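Local structure of 6-phosphogluconate dehydrogenase (Decarboxylating) (Geobacter metallireducens, 4E21) at residues R299-A311 / L323-G335. The protein probably catalyses the NADP-dependent oxidative decarboxylation of 6-phosphogluconate in the pentose phosphate pathway. Residues are numbered along the deposited sequence; the frame is centred on the assembly and turned at random.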
ATOM      1  N   ARG B 299       6.786  19.545  -1.760  1.00 30.04           N
ATOM      2  CA  ARG B 299       6.479  18.986  -3.076  1.00 29.81           C
ATOM      3  C   ARG B 299       7.687  18.190  -3.532  1.00 28.88           C
ATOM      4  O   ARG B 299       8.777  18.729  -3.679  1.00 27.99           O
ATOM      5  CB  ARG B 299       6.120  20.088  -4.070  1.00 27.73           C
ATOM      6  CG  ARG B 299       4.873  20.881  -3.671  1.00 32.78           C
ATOM      7  CD  ARG B 299       4.521  21.979  -4.693  1.00 34.45           C
ATOM      8  NE  ARG B 299       4.364  21.439  -6.050  1.00 34.70           N
ATOM      9  CZ  ARG B 299       3.183  21.202  -6.626  1.00 36.35           C
ATOM     10  NH1 ARG B 299       2.054  21.474  -5.973  1.00 37.83           N
ATOM     11  NH2 ARG B 299       3.128  20.704  -7.856  1.00 37.61           N
ATOM     12  N   VAL B 300       7.503  16.886  -3.685  1.00 27.54           N
ATOM     13  CA  VAL B 300       8.612  16.014  -4.050  1.00 27.77           C
ATOM     14  C   VAL B 300       8.480  15.625  -5.518  1.00 28.69           C
ATOM     15  O   VAL B 300       7.439  15.120  -5.945  1.00 28.12           O
ATOM     16  CB  VAL B 300       8.648  14.737  -3.184  1.00 26.26           C
ATOM     17  CG1 VAL B 300       9.856  13.906  -3.543  1.00 25.41           C
ATOM     18  CG2 VAL B 300       8.645  15.087  -1.675  1.00 26.78           C
ATOM     19  N   SER B 301       9.535  15.879  -6.280  1.00 28.32           N
ATOM     20  CA  SER B 301       9.586  15.538  -7.686  1.00 30.22           C
ATOM     21  C   SER B 301      10.002  14.096  -7.827  1.00 29.84           C
ATOM     22  O   SER B 301      10.466  13.475  -6.871  1.00 28.59           O
ATOM     23  CB  SER B 301      10.614  16.415  -8.410  1.00 32.52           C
ATOM     24  OG  SER B 301      10.179  17.762  -8.487  1.00 37.27           O
ATOM     25  N   ASP B 302       9.841  13.573  -9.035  1.00 28.02           N
ATOM     26  CA  ASP B 302      10.298  12.235  -9.369  1.00 27.62           C
ATOM     27  C   ASP B 302      10.748  12.302 -10.836  1.00 27.86           C
ATOM     28  O   ASP B 302      10.089  12.955 -11.646  1.00 28.10           O
ATOM     29  CB  ASP B 302       9.151  11.235  -9.185  1.00 23.38           C
ATOM     30  CG  ASP B 302       8.185  11.241 -10.353  1.00 27.10           C
ATOM     31  OD1 ASP B 302       7.233  12.061 -10.363  1.00 26.06           O
ATOM     32  OD2 ASP B 302       8.385  10.418 -11.277  1.00 27.71           O
ATOM     33  N   SER B 303      11.851  11.638 -11.185  1.00 26.17           N
ATOM     34  CA  SER B 303      12.470  11.850 -12.495  1.00 29.50           C
ATOM     35  C   SER B 303      12.179  10.807 -13.569  1.00 29.09           C
ATOM     36  O   SER B 303      12.608  10.956 -14.715  1.00 30.46           O
ATOM     37  CB  SER B 303      13.978  12.040 -12.359  1.00 29.22           C
ATOM     38  OG  SER B 303      14.236  13.180 -11.563  1.00 31.01           O
ATOM     39  N   GLY B 304      11.465   9.754 -13.211  1.00 27.02           N
ATOM     40  CA  GLY B 304      11.049   8.799 -14.214  1.00 25.98           C
ATOM     41  C   GLY B 304      11.406   7.378 -13.863  1.00 24.98           C
ATOM     42  O   GLY B 304      10.577   6.486 -13.999  1.00 26.80           O
ATOM     43  N   GLU B 305      12.631   7.149 -13.417  1.00 25.86           N
ATOM     44  CA  GLU B 305      13.078   5.785 -13.142  1.00 24.46           C
ATOM     45  C   GLU B 305      12.178   5.075 -12.136  1.00 24.30           C
ATOM     46  O   GLU B 305      11.957   3.882 -12.247  1.00 23.78           O
ATOM     47  CB  GLU B 305      14.518   5.775 -12.664  1.00 26.14           C
ATOM     48  CG  GLU B 305      15.534   5.795 -13.812  1.00 30.64           C
ATOM     49  CD  GLU B 305      16.077   7.184 -14.119  1.00 38.84           C
ATOM     50  OE1 GLU B 305      15.659   8.173 -13.439  1.00 33.28           O
ATOM     51  OE2 GLU B 305      16.933   7.264 -15.048  1.00 40.31           O
ATOM     52  N   GLY B 306      11.651   5.812 -11.164  1.00 23.86           N
ATOM     53  CA  GLY B 306      10.686   5.252 -10.236  1.00 23.00           C
ATOM     54  C   GLY B 306       9.435   4.781 -10.956  1.00 23.45           C
ATOM     55  O   GLY B 306       8.944   3.676 -10.695  1.00 24.20           O
ATOM     56  N   ARG B 307       8.898   5.602 -11.855  1.00 20.88           N
ATOM     57  CA  ARG B 307       7.742   5.159 -12.625  1.00 22.17           C
ATOM     58  C   ARG B 307       8.068   3.948 -13.495  1.00 21.93           C
ATOM     59  O   ARG B 307       7.278   3.004 -13.560  1.00 21.97           O
ATOM     60  CB  ARG B 307       7.168   6.279 -13.487  1.00 19.58           C
ATOM     61  CG  ARG B 307       6.923   7.528 -12.724  1.00 22.03           C
ATOM     62  CD  ARG B 307       6.178   8.546 -13.537  1.00 22.46           C
ATOM     63  NE  ARG B 307       6.223   9.864 -12.903  1.00 23.24           N
ATOM     64  CZ  ARG B 307       5.326  10.819 -13.127  1.00 23.92           C
ATOM     65  NH1 ARG B 307       4.315  10.588 -13.957  1.00 20.87           N
ATOM     66  NH2 ARG B 307       5.446  12.001 -12.534  1.00 22.68           N
ATOM     67  N   TRP B 308       9.205   3.990 -14.185  1.00 21.61           N
ATOM     68  CA  TRP B 308       9.575   2.910 -15.092  1.00 23.15           C
ATOM     69  C   TRP B 308       9.709   1.604 -14.329  1.00 20.25           C
ATOM     70  O   TRP B 308       9.400   0.547 -14.845  1.00 20.44           O
ATOM     71  CB  TRP B 308      10.880   3.218 -15.840  1.00 23.26           C
ATOM     72  CG  TRP B 308      10.868   4.556 -16.518  1.00 25.51           C
ATOM     73  CD1 TRP B 308       9.766   5.294 -16.856  1.00 24.50           C
ATOM     74  CD2 TRP B 308      12.006   5.306 -16.972  1.00 26.27           C
ATOM     75  NE1 TRP B 308      10.145   6.465 -17.462  1.00 24.23           N
ATOM     76  CE2 TRP B 308      11.515   6.499 -17.550  1.00 28.45           C
ATOM     77  CE3 TRP B 308      13.389   5.087 -16.939  1.00 26.57           C
ATOM     78  CZ2 TRP B 308      12.365   7.475 -18.100  1.00 28.79           C
ATOM     79  CZ3 TRP B 308      14.240   6.061 -17.483  1.00 27.87           C
ATOM     80  CH2 TRP B 308      13.722   7.237 -18.053  1.00 28.47           C
ATOM     81  N   THR B 309      10.182   1.687 -13.097  1.00 20.92           N
ATOM     82  CA  THR B 309      10.364   0.500 -12.262  1.00 22.27           C
ATOM     83  C   THR B 309       9.033  -0.173 -11.976  1.00 20.34           C
ATOM     84  O   THR B 309       8.910  -1.395 -12.088  1.00 21.14           O
ATOM     85  CB  THR B 309      11.033   0.834 -10.893  1.00 22.21           C
ATOM     86  OG1 THR B 309      12.343   1.372 -11.104  1.00 20.64           O
ATOM     87  CG2 THR B 309      11.148  -0.411 -10.047  1.00 19.47           C
ATOM     88  N   VAL B 310       8.040   0.624 -11.597  1.00 19.85           N
ATOM     89  CA  VAL B 310       6.699   0.096 -11.344  1.00 21.12           C
ATOM     90  C   VAL B 310       6.060  -0.485 -12.628  1.00 21.92           C
ATOM     91  O   VAL B 310       5.400  -1.530 -12.585  1.00 20.36           O
ATOM     92  CB  VAL B 310       5.800   1.170 -10.738  1.00 21.30           C
ATOM     93  CG1 VAL B 310       4.341   0.676 -10.666  1.00 20.08           C
ATOM     94  CG2 VAL B 310       6.355   1.598  -9.346  1.00 19.78           C
ATOM     95  N   ALA B 311       6.274   0.186 -13.760  1.00 19.63           N
ATOM     96  CA  ALA B 311       5.837  -0.347 -15.056  1.00 22.35           C
ATOM     97  C   ALA B 311       6.441  -1.732 -15.333  1.00 21.19           C
ATOM     98  O   ALA B 311       5.731  -2.628 -15.785  1.00 21.66           O
ATOM     99  CB  ALA B 311       6.164   0.619 -16.199  1.00 18.76           C
ATOM    100  N   LEU B 323       7.544  -0.139  -3.355  1.00 16.51           N
ATOM    101  CA  LEU B 323       8.072   0.723  -4.401  1.00 19.40           C
ATOM    102  C   LEU B 323       6.970   1.624  -4.953  1.00 18.64           C
ATOM    103  O   LEU B 323       7.202   2.826  -5.171  1.00 19.22           O
ATOM    104  CB  LEU B 323       8.790  -0.064  -5.534  1.00 17.12           C
ATOM    105  CG  LEU B 323       9.923  -1.023  -5.106  1.00 19.09           C
ATOM    106  CD1 LEU B 323      10.666  -1.672  -6.289  1.00 17.26           C
ATOM    107  CD2 LEU B 323      10.904  -0.351  -4.148  1.00 17.56           C
ATOM    108  N   SER B 324       5.775   1.071  -5.164  1.00 17.41           N
ATOM    109  CA  SER B 324       4.702   1.871  -5.773  1.00 19.62           C
ATOM    110  C   SER B 324       4.197   2.926  -4.803  1.00 19.00           C
ATOM    111  O   SER B 324       3.971   4.089  -5.170  1.00 18.13           O
ATOM    112  CB  SER B 324       3.540   0.995  -6.240  1.00 17.59           C
ATOM    113  OG  SER B 324       4.047  -0.078  -7.003  1.00 20.00           O
ATOM    114  N   SER B 325       3.999   2.515  -3.565  1.00 17.34           N
ATOM    115  CA  SER B 325       3.520   3.453  -2.576  1.00 18.62           C
ATOM    116  C   SER B 325       4.485   4.615  -2.341  1.00 17.65           C
ATOM    117  O   SER B 325       4.050   5.746  -2.173  1.00 17.00           O
ATOM    118  CB  SER B 325       3.154   2.725  -1.307  1.00 17.65           C
ATOM    119  OG  SER B 325       1.831   2.242  -1.480  1.00 18.86           O
ATOM    120  N   ALA B 326       5.788   4.343  -2.390  1.00 17.70           N
ATOM    121  CA  ALA B 326       6.787   5.410  -2.257  1.00 19.34           C
ATOM    122  C   ALA B 326       6.671   6.398  -3.418  1.00 18.96           C
ATOM    123  O   ALA B 326       6.792   7.623  -3.239  1.00 18.59           O
ATOM    124  CB  ALA B 326       8.197   4.842  -2.177  1.00 17.84           C
ATOM    125  N   LEU B 327       6.426   5.869  -4.605  1.00 17.29           N
ATOM    126  CA  LEU B 327       6.180   6.720  -5.763  1.00 19.80           C
ATOM    127  C   LEU B 327       4.897   7.546  -5.587  1.00 19.19           C
ATOM    128  O   LEU B 327       4.897   8.764  -5.848  1.00 19.27           O
ATOM    129  CB  LEU B 327       6.106   5.887  -7.052  1.00 19.25           C
ATOM    130  CG  LEU B 327       5.847   6.657  -8.351  1.00 19.70           C
ATOM    131  CD1 LEU B 327       7.016   7.573  -8.698  1.00 18.82           C
ATOM    132  CD2 LEU B 327       5.590   5.671  -9.498  1.00 21.86           C
ATOM    133  N   TYR B 328       3.814   6.891  -5.157  1.00 17.93           N
ATOM    134  CA  TYR B 328       2.517   7.562  -5.054  1.00 19.11           C
ATOM    135  C   TYR B 328       2.556   8.662  -4.003  1.00 20.04           C
ATOM    136  O   TYR B 328       1.841   9.671  -4.117  1.00 19.85           O
ATOM    137  CB  TYR B 328       1.370   6.583  -4.763  1.00 18.42           C
ATOM    138  CG  TYR B 328       1.214   5.511  -5.827  1.00 18.50           C
ATOM    139  CD1 TYR B 328       0.787   4.218  -5.502  1.00 17.56           C
ATOM    140  CD2 TYR B 328       1.508   5.791  -7.153  1.00 18.70           C
ATOM    141  CE1 TYR B 328       0.653   3.229  -6.489  1.00 19.12           C
ATOM    142  CE2 TYR B 328       1.395   4.820  -8.142  1.00 20.14           C
ATOM    143  CZ  TYR B 328       0.962   3.542  -7.806  1.00 20.21           C
ATOM    144  OH  TYR B 328       0.866   2.596  -8.786  1.00 18.82           O
ATOM    145  N   GLU B 329       3.384   8.467  -2.979  1.00 17.43           N
ATOM    146  CA  GLU B 329       3.504   9.485  -1.958  1.00 18.58           C
ATOM    147  C   GLU B 329       4.100  10.740  -2.555  1.00 18.54           C
ATOM    148  O   GLU B 329       3.726  11.848  -2.177  1.00 19.13           O
ATOM    149  CB  GLU B 329       4.307   8.985  -0.742  1.00 19.20           C
ATOM    150  CG  GLU B 329       3.520   7.960   0.119  1.00 19.32           C
ATOM    151  CD  GLU B 329       4.385   7.360   1.209  1.00 22.17           C
ATOM    152  OE1 GLU B 329       5.565   7.108   0.939  1.00 24.32           O
ATOM    153  OE2 GLU B 329       3.907   7.156   2.341  1.00 25.84           O
ATOM    154  N   ARG B 330       5.031  10.571  -3.482  1.00 17.23           N
ATOM    155  CA  ARG B 330       5.566  11.722  -4.195  1.00 20.78           C
ATOM    156  C   ARG B 330       4.461  12.408  -5.005  1.00 21.03           C
ATOM    157  O   ARG B 330       4.372  13.642  -4.993  1.00 23.24           O
ATOM    158  CB  ARG B 330       6.766  11.340  -5.078  1.00 21.43           C
ATOM    159  CG  ARG B 330       7.938  10.778  -4.286  1.00 20.31           C
ATOM    160  CD  ARG B 330       9.195  10.710  -5.116  1.00 22.75           C
ATOM    161  NE  ARG B 330      10.322  10.213  -4.331  1.00 24.94           N
ATOM    162  CZ  ARG B 330      11.598  10.361  -4.669  1.00 24.95           C
ATOM    163  NH1 ARG B 330      11.934  11.022  -5.774  1.00 23.67           N
ATOM    164  NH2 ARG B 330      12.534   9.863  -3.887  1.00 25.43           N
ATOM    165  N   PHE B 331       3.611  11.625  -5.679  1.00 19.28           N
ATOM    166  CA  PHE B 331       2.480  12.207  -6.426  1.00 20.38           C
ATOM    167  C   PHE B 331       1.566  13.046  -5.536  1.00 23.29           C
ATOM    168  O   PHE B 331       1.218  14.173  -5.896  1.00 22.22           O
ATOM    169  CB  PHE B 331       1.622  11.152  -7.140  1.00 20.04           C
ATOM    170  CG  PHE B 331       2.331  10.419  -8.228  1.00 19.72           C
ATOM    171  CD1 PHE B 331       1.765   9.299  -8.793  1.00 20.14           C
ATOM    172  CD2 PHE B 331       3.582  10.834  -8.671  1.00 20.99           C
ATOM    173  CE1 PHE B 331       2.430   8.616  -9.824  1.00 21.36           C
ATOM    174  CE2 PHE B 331       4.256  10.148  -9.681  1.00 20.89           C
ATOM    175  CZ  PHE B 331       3.680   9.053 -10.259  1.00 21.08           C
ATOM    176  N   SER B 332       1.164  12.497  -4.384  1.00 21.18           N
ATOM    177  CA  SER B 332       0.220  13.207  -3.517  1.00 22.89           C
ATOM    178  C   SER B 332       0.890  14.398  -2.850  1.00 21.91           C
ATOM    179  O   SER B 332       0.226  15.372  -2.501  1.00 22.47           O
ATOM    180  CB  SER B 332      -0.411  12.275  -2.461  1.00 19.74           C
ATOM    181  OG  SER B 332       0.605  11.605  -1.758  1.00 19.90           O
ATOM    182  N   SER B 333       2.208  14.324  -2.687  1.00 21.35           N
ATOM    183  CA  SER B 333       2.958  15.437  -2.125  1.00 20.76           C
ATOM    184  C   SER B 333       2.859  16.651  -3.055  1.00 24.72           C
ATOM    185  O   SER B 333       3.034  17.795  -2.619  1.00 23.15           O
ATOM    186  CB  SER B 333       4.412  15.054  -1.909  1.00 23.17           C
ATOM    187  OG  SER B 333       5.204  15.373  -3.040  1.00 24.12           O
ATOM    188  N   ARG B 334       2.563  16.405  -4.332  1.00 24.24           N
ATOM    189  CA  ARG B 334       2.300  17.510  -5.244  1.00 25.93           C
ATOM    190  C   ARG B 334       0.815  17.842  -5.388  1.00 26.20           C
ATOM    191  O   ARG B 334       0.461  18.640  -6.248  1.00 28.29           O
ATOM    192  CB  ARG B 334       2.866  17.238  -6.625  1.00 25.96           C
ATOM    193  CG  ARG B 334       4.341  17.107  -6.694  1.00 27.35           C
ATOM    194  CD  ARG B 334       4.747  16.756  -8.131  1.00 31.39           C
ATOM    195  NE  ARG B 334       5.638  15.622  -8.050  1.00 32.28           N
ATOM    196  CZ  ARG B 334       5.506  14.491  -8.725  1.00 30.96           C
ATOM    197  NH1 ARG B 334       4.541  14.337  -9.630  1.00 26.49           N
ATOM    198  NH2 ARG B 334       6.391  13.524  -8.508  1.00 30.25           N
ATOM    199  N   GLY B 335      -0.052  17.235  -4.579  1.00 24.01           N
ATOM    200  CA  GLY B 335      -1.482  17.532  -4.642  1.00 21.00           C
ATOM    201  C   GLY B 335      -2.289  16.791  -5.705  1.00 24.92           C
ATOM    202  O   GLY B 335      -3.479  17.051  -5.883  1.00 24.31           O
TER
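Asp302 and Arg334 meet in a salt-bridge network, completed by Arg307, that ties residues 299-304 and helix 305-311 to helix 323-333 in the all-helical C-terminal domain. The two helices, consecutive in the chain, run roughly antiparallel, their segment axes 9.7 Å apart and crossing at -142°. Arg307, extended from CG to NE, grips the Asp302 carboxylate side-on: NE gives a nearly straight bond to OD2 (2.8 Å, 174°), and NH2 uses the syn lone pair of OD1. From the other segment Arg334 NH2 reaches the same OD1 at 2.5 Å, a salt bridge whose hydrogen bond is bent and weak. The two guanidinium planes are nearly parallel, and the shared carboxylate probably offsets the like charges. Phe331 puts CE2 over one face of the Arg307 guanidinium, its ring steeply inclined to that plane, while Asp302 OD1 lies at the ring edge. Replacing Arg307 by alanine would probably leave Asp302 OD2 without its charged mate and uncover the CE2–CZ edge of Phe331. Farther along, Arg307 CG and CA rest on Leu327 CD2, which also meets Val310 CG2 (4.1 Å); that valine methyl continues onto Ser324, whose OG bonds to Ala320 O and to Tyr328 of a second subunit. Toward Arg299, a bend at chi3 (-130°) turns Arg334 NE onto Val300 O (2.8 Å), with the acceptor close to the guanidinium plane. Val300 CG1, anti to the backbone N, lies over one face of the Arg330 guanidinium; Arg330 also makes a cation-pi contact with Tyr218, and its NH1 bonds to Ser301 O (3.1 Å). Ser333 OG joins two backbones, accepting from Val300 N at 2.8 Å and donating to Arg330 O at 2.7 Å.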